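Local atomic coordinates of alpha-L-rhamnosidase (PDB entry 3W5M), a protein that hydrolyses terminal non-reducing alpha-L-rhamnose residues from plant glycosides such as naringin and rutin and from gum arabic, and binds L-rhamnose through a calcium-dependent carbohydrate-binding module. Residues T348-R353 with H391-R396; A120-A125 with T324-Y329. All blocks are in the same frame, centred on the assembly; numbering follows the deposited sequence.

Contact 1 (T348-R353 with H391-R396); sequences TDYRKR and HQYGER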
loop_
_atom_site.group_PDB
_atom_site.type_symbol
_atom_site.label_atom_id
_atom_site.label_comp_id
_atom_site.label_asym_id
_atom_site.label_seq_id
_atom_site.Cartn_x
_atom_site.Cartn_y
_atom_site.Cartn_z
ATOM N N THR A 348 0.785 3.909 -9.738
ATOM C CA THR A 348 0.363 3.123 -10.903
ATOM C C THR A 348 1.583 2.918 -11.808
ATOM O O THR A 348 2.645 3.536 -11.588
ATOM C CB THR A 348 -0.778 3.795 -11.684
ATOM O OG1 THR A 348 -0.434 5.164 -11.979
ATOM C CG2 THR A 348 -2.110 3.740 -10.880
ATOM N N ASP A 349 1.465 2.064 -12.840
ATOM C CA ASP A 349 2.529 2.066 -13.840
ATOM C C ASP A 349 2.432 3.363 -14.662
ATOM O O ASP A 349 1.620 3.462 -15.613
ATOM C CB ASP A 349 2.462 0.814 -14.750
ATOM C CG ASP A 349 3.488 0.864 -15.909
ATOM O OD1 ASP A 349 4.247 1.847 -16.076
ATOM O OD2 ASP A 349 3.511 -0.106 -16.702
ATOM N N TYR A 350 3.264 4.354 -14.309
ATOM C CA TYR A 350 3.130 5.697 -14.873
ATOM C C TYR A 350 3.322 5.802 -16.398
ATOM O O TYR A 350 2.967 6.807 -17.007
ATOM C CB TYR A 350 4.076 6.665 -14.177
ATOM C CG TYR A 350 3.851 6.726 -12.680
ATOM C CD1 TYR A 350 2.711 7.323 -12.140
ATOM C CD2 TYR A 350 4.789 6.163 -11.796
ATOM C CE1 TYR A 350 2.517 7.362 -10.741
ATOM C CE2 TYR A 350 4.594 6.191 -10.428
ATOM C CZ TYR A 350 3.468 6.822 -9.904
ATOM O OH TYR A 350 3.318 6.844 -8.524
ATOM N N ARG A 351 3.910 4.785 -16.998
ATOM C CA ARG A 351 4.010 4.722 -18.461
ATOM C C ARG A 351 2.615 4.500 -19.054
ATOM O O ARG A 351 2.298 5.027 -20.123
ATOM C CB ARG A 351 4.912 3.566 -18.876
ATOM C CG ARG A 351 6.381 3.711 -18.492
ATOM C CD ARG A 351 7.105 2.367 -18.500
ATOM N NE ARG A 351 6.789 1.522 -17.339
ATOM C CZ ARG A 351 7.296 0.305 -17.135
ATOM N NH1 ARG A 351 8.153 -0.211 -18.016
ATOM N NH2 ARG A 351 6.958 -0.400 -16.047
ATOM N N LYS A 352 1.781 3.722 -18.359
ATOM C CA LYS A 352 0.456 3.377 -18.863
ATOM C C LYS A 352 -0.647 4.285 -18.364
ATOM O O LYS A 352 -1.570 4.612 -19.123
ATOM C CB LYS A 352 0.130 1.910 -18.562
ATOM C CG LYS A 352 1.081 0.969 -19.305
ATOM C CD LYS A 352 0.623 -0.467 -19.248
ATOM C CE LYS A 352 1.510 -1.336 -20.118
ATOM N NZ LYS A 352 0.896 -2.689 -20.220
ATOM N N ARG A 353 -0.574 4.692 -17.097
ATOM C CA ARG A 353 -1.637 5.540 -16.553
ATOM C C ARG A 353 -1.132 6.288 -15.317
ATOM O O ARG A 353 -0.218 5.819 -14.597
ATOM C CB ARG A 353 -2.892 4.723 -16.216
ATOM C CG ARG A 353 -2.741 3.823 -14.989
ATOM C CD ARG A 353 -3.935 2.904 -14.750
ATOM N NE ARG A 353 -4.011 1.900 -15.823
ATOM C CZ ARG A 353 -4.979 1.860 -16.736
ATOM N NH1 ARG A 353 -5.991 2.741 -16.695
ATOM N NH2 ARG A 353 -4.940 0.934 -17.695
ATOM N N HIS A 391 14.629 6.321 -9.363
ATOM C CA HIS A 391 14.457 6.565 -10.800
ATOM C C HIS A 391 13.848 5.382 -11.546
ATOM O O HIS A 391 14.262 5.077 -12.663
ATOM C CB HIS A 391 15.788 6.987 -11.433
ATOM C CG HIS A 391 16.438 8.123 -10.726
ATOM N ND1 HIS A 391 17.806 8.290 -10.673
ATOM C CD2 HIS A 391 15.904 9.143 -10.009
ATOM C CE1 HIS A 391 18.083 9.377 -9.967
ATOM N NE2 HIS A 391 16.948 9.912 -9.554
ATOM N N GLN A 392 12.877 4.711 -10.932
ATOM C CA GLN A 392 12.203 3.587 -11.602
ATOM C C GLN A 392 11.437 4.038 -12.852
ATOM O O GLN A 392 11.406 3.323 -13.842
ATOM C CB GLN A 392 11.290 2.819 -10.645
ATOM C CG GLN A 392 12.011 2.193 -9.449
ATOM C CD GLN A 392 13.087 1.216 -9.864
ATOM O OE1 GLN A 392 12.915 0.451 -10.818
ATOM N NE2 GLN A 392 14.192 1.210 -9.132
ATOM N N TYR A 393 10.840 5.228 -12.825
ATOM C CA TYR A 393 10.041 5.689 -13.956
ATOM C C TYR A 393 10.590 6.954 -14.618
ATOM O O TYR A 393 10.289 7.257 -15.782
ATOM C CB TYR A 393 8.575 5.916 -13.541
ATOM C CG TYR A 393 7.869 4.688 -12.989
ATOM C CD1 TYR A 393 7.919 4.383 -11.647
ATOM C CD2 TYR A 393 7.154 3.831 -13.835
ATOM C CE1 TYR A 393 7.262 3.277 -11.130
ATOM C CE2 TYR A 393 6.517 2.703 -13.344
ATOM C CZ TYR A 393 6.553 2.425 -12.000
ATOM O OH TYR A 393 5.910 1.318 -11.493
ATOM N N GLY A 394 11.344 7.731 -13.855
ATOM C CA GLY A 394 11.886 8.993 -14.357
ATOM C C GLY A 394 12.821 9.573 -13.317
ATOM O O GLY A 394 12.942 9.030 -12.197
ATOM N N GLU A 395 13.463 10.682 -13.666
ATOM C CA GLU A 395 14.530 11.243 -12.812
ATOM C C GLU A 395 14.068 12.395 -11.945
ATOM O O GLU A 395 14.666 12.647 -10.900
ATOM C CB GLU A 395 15.674 11.802 -13.671
ATOM C CG GLU A 395 16.246 10.847 -14.704
ATOM C CD GLU A 395 17.365 9.985 -14.152
ATOM O OE1 GLU A 395 18.191 10.501 -13.367
ATOM O OE2 GLU A 395 17.433 8.790 -14.519
ATOM N N ARG A 396 13.064 13.127 -12.418
ATOM C CA ARG A 396 12.622 14.359 -11.760
ATOM C C ARG A 396 11.120 14.327 -11.657
ATOM O O ARG A 396 10.433 13.952 -12.633
ATOM C CB ARG A 396 12.992 15.596 -12.587
ATOM C CG ARG A 396 14.472 15.911 -12.620
ATOM C CD ARG A 396 14.816 16.841 -13.769
ATOM N NE ARG A 396 15.942 16.306 -14.533
ATOM C CZ ARG A 396 15.816 15.466 -15.559
ATOM N NH1 ARG A 396 14.613 15.075 -15.956
ATOM N NH2 ARG A 396 16.890 15.022 -16.199
HETATM O O HOH W 1 5.499 -0.536 -13.301
#
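Tyr350 and Tyr393 meet in a T-shaped (edge-to-face) stack that joins two loops of the alpha-L-rhamnosidase N-terminal domain, a beta-sandwich; one loop leads into strand 353-360 and the other into strand 398-407. The ring planes stand at 85° with centroids 4.9 Å apart. Tyr350 supplies the edge: its CD2 points at the middle of one Tyr393 face and lies 3.6 Å from Tyr393 CD1. Both rings leave the backbone with CG anti to the carbonyl carbon (chi1 -57° for Tyr350), and both CB atoms point across the contact, which puts the two rings against each other. Thr348 O sits over the centre of one Tyr350 face, and Trp380 of helix 379-382 also packs on this ring.

Asp349 comes to Tyr393 from another direction, with OD1 at the ring edge 3.7 Å from Tyr393 CE2 and no hydrogen bond between them. That oxygen serves its own loop. Arg351 N and Arg351 NE approach it from opposite faces of the carboxylate, the first closing an Asx turn and the second forming a salt bridge in which Arg351 NE lies 2.9 Å from Asp349 OD1. The arginine chain, bent at chi3, crosses the Tyr393 side chain at about a right angle, its guanidinium plane 70° from the ring. Gripped twice, the carboxylate is probably favoured in its charged form.

The phenol ends are tied elsewhere, Tyr350 OH to Gly346 O and Tyr393 OH to Trp347 NE1. A water completes the link between the loops: it lies at the edge of the Arg351 guanidinium, in its plane, accepting from Arg351 NH2 at 3.1 Å, and is hydrogen-bonded to Tyr393 OH at 2.6 Å.

Contact 2 (A120-A125 with T324-Y329); sequences AKWISA and TALGLY
Trp122 reaches strand 316-326 with the six-membered part of its indole; no hydrogen bond crosses the contact, and the side chains meet through apolar atoms. The main interaction is CH-pi: Leu326 CD1 stands over one face of the benzo ring, 4.0 Å from its centroid and 13° off the normal. Leu326 CG adds van der Waals contact, 3.6 Å from Trp122 CZ3, and the two side chains run roughly perpendicular to each other.

The remaining touches come at the far end of the indole. Thr324 CG2 approaches Trp122 CH2 obliquely at 3.7 Å; its methyl is turned to the tryptophan while OG1, anti to the backbone N (chi1 -175°), is hydrogen-bonded to Gln355 O. Between these two residues the backbone itself is met, with Ala325 C at the ring edge, 4.0 Å from Trp122 CZ3.

With an alanine in place of Trp122, the benzo ring would be gone, which would probably open a gap beside Leu326 and Thr324 and leave the Leu326 methyl without its aromatic face.

Leu400 of the adjacent strand 398-407 also packs on the indole. This is a tryptophan at the edge of a beta-sandwich, where strand 123-124 bonds to strands of both sheets.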
loop_
_atom_site.group_PDB
_atom_site.type_symbol
_atom_site.label_atom_id
_atom_site.label_comp_id
_atom_site.label_asym_id
_atom_site.label_seq_id
_atom_site.Cartn_x
_atom_site.Cartn_y
_atom_site.Cartn_z
ATOM N N ALA A 120 -3.680 22.052 -19.125
ATOM C CA ALA A 120 -2.512 22.238 -18.274
ATOM C C ALA A 120 -1.248 21.620 -18.912
ATOM O O ALA A 120 -1.356 20.712 -19.736
ATOM C CB ALA A 120 -2.787 21.622 -16.901
ATOM N N LYS A 121 -0.068 22.117 -18.546
ATOM C CA LYS A 121 1.217 21.526 -18.954
ATOM C C LYS A 121 1.954 20.916 -17.769
ATOM O O LYS A 121 1.908 21.453 -16.641
ATOM C CB LYS A 121 2.148 22.579 -19.576
ATOM C CG LYS A 121 1.515 23.564 -20.547
ATOM C CD LYS A 121 1.054 22.921 -21.833
ATOM C CE LYS A 121 0.903 24.000 -22.907
ATOM N NZ LYS A 121 -0.170 23.663 -23.880
ATOM N N TRP A 122 2.662 19.817 -18.026
ATOM C CA TRP A 122 3.513 19.227 -17.006
ATOM C C TRP A 122 4.663 20.161 -16.697
ATOM O O TRP A 122 5.382 20.593 -17.605
ATOM C CB TRP A 122 4.056 17.897 -17.485
ATOM C CG TRP A 122 3.020 16.841 -17.572
ATOM C CD1 TRP A 122 2.314 16.440 -18.705
ATOM C CD2 TRP A 122 2.560 16.028 -16.502
ATOM N NE1 TRP A 122 1.446 15.424 -18.376
ATOM C CE2 TRP A 122 1.590 15.135 -17.038
ATOM C CE3 TRP A 122 2.870 15.959 -15.127
ATOM C CZ2 TRP A 122 0.922 14.202 -16.249
ATOM C CZ3 TRP A 122 2.191 15.021 -14.347
ATOM C CH2 TRP A 122 1.235 14.163 -14.911
ATOM N N ILE A 123 4.874 20.456 -15.412
ATOM C CA ILE A 123 6.002 21.287 -15.023
ATOM C C ILE A 123 6.832 20.658 -13.903
ATOM O O ILE A 123 6.310 19.906 -13.060
ATOM C CB ILE A 123 5.585 22.705 -14.595
ATOM C CG1 ILE A 123 4.642 22.655 -13.377
ATOM C CG2 ILE A 123 5.011 23.505 -15.768
ATOM C CD1 ILE A 123 4.303 24.031 -12.831
ATOM N N SER A 124 8.112 21.030 -13.875
ATOM C CA SER A 124 9.090 20.548 -12.886
ATOM C C SER A 124 9.872 21.740 -12.359
ATOM O O SER A 124 9.988 22.749 -13.053
ATOM C CB SER A 124 10.094 19.625 -13.557
ATOM O OG SER A 124 9.584 18.329 -13.778
ATOM N N ALA A 125 10.443 21.616 -11.157
ATOM C CA ALA A 125 11.443 22.591 -10.705
ATOM C C ALA A 125 12.683 22.477 -11.618
ATOM O O ALA A 125 12.945 21.393 -12.155
ATOM C CB ALA A 125 11.825 22.328 -9.259
ATOM N N THR A 324 -2.539 16.187 -10.608
ATOM C CA THR A 324 -1.805 14.930 -10.501
ATOM C C THR A 324 -0.307 15.241 -10.509
ATOM O O THR A 324 0.102 16.406 -10.642
ATOM C CB THR A 324 -2.220 13.922 -11.624
ATOM O OG1 THR A 324 -1.551 12.656 -11.400
ATOM C CG2 THR A 324 -1.919 14.466 -13.039
ATOM N N ALA A 325 0.529 14.223 -10.298
ATOM C CA ALA A 325 1.963 14.391 -10.339
ATOM C C ALA A 325 2.594 13.111 -10.854
ATOM O O ALA A 325 2.063 12.015 -10.656
ATOM C CB ALA A 325 2.515 14.719 -8.937
ATOM N N LEU A 326 3.696 13.271 -11.558
ATOM C CA LEU A 326 4.630 12.161 -11.729
ATOM C C LEU A 326 5.582 12.280 -10.569
ATOM O O LEU A 326 6.510 13.092 -10.595
ATOM C CB LEU A 326 5.326 12.242 -13.075
ATOM C CG LEU A 326 4.269 12.102 -14.187
ATOM C CD1 LEU A 326 4.910 12.397 -15.527
ATOM C CD2 LEU A 326 3.584 10.716 -14.202
ATOM N N GLY A 327 5.279 11.557 -9.493
ATOM C CA GLY A 327 5.884 11.867 -8.182
ATOM C C GLY A 327 4.769 11.964 -7.154
ATOM O O GLY A 327 3.811 11.184 -7.202
ATOM N N LEU A 328 4.858 12.937 -6.242
ATOM C CA LEU A 328 3.803 13.146 -5.264
ATOM C C LEU A 328 3.652 14.656 -5.146
ATOM O O LEU A 328 4.610 15.373 -5.401
ATOM C CB LEU A 328 4.199 12.621 -3.859
ATOM C CG LEU A 328 4.636 11.156 -3.715
ATOM C CD1 LEU A 328 5.165 10.971 -2.292
ATOM C CD2 LEU A 328 3.472 10.222 -3.972
ATOM N N TYR A 329 2.469 15.102 -4.733
ATOM C CA TYR A 329 2.240 16.540 -4.581
ATOM C C TYR A 329 1.315 16.792 -3.390
ATOM O O TYR A 329 0.561 15.898 -2.937
ATOM C CB TYR A 329 1.650 17.162 -5.861
ATOM C CG TYR A 329 0.209 16.808 -6.066
ATOM C CD1 TYR A 329 -0.159 15.540 -6.585
ATOM C CD2 TYR A 329 -0.797 17.680 -5.694
ATOM C CE1 TYR A 329 -1.481 15.184 -6.724
ATOM C CE2 TYR A 329 -2.137 17.322 -5.829
ATOM C CZ TYR A 329 -2.467 16.074 -6.352
ATOM O OH TYR A 329 -3.782 15.709 -6.494
#

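In the fold
Along the chain, contact 2 is complete before residue 348 is reached, yet the centres of the two contacts lie only 12 Å apart. They touch directly, Tyr350 CD1 lying 4.1 Å from Leu326 CD2. The common ground is the five-stranded sheet holding strands 316-326, 353-360 and 398-407: contact 2 reaches the first of these from Trp122, beside strand 123-124 at the margin of the seven-stranded sheet, and contact 1 joins the loops that lead into the other two. Contact 2 thus brings residues 120-125, distant in sequence, onto strand 316-326, and Tyr350 against Leu326 links it to the paired loops of contact 1, away from the annotated rhamnose and calcium sites.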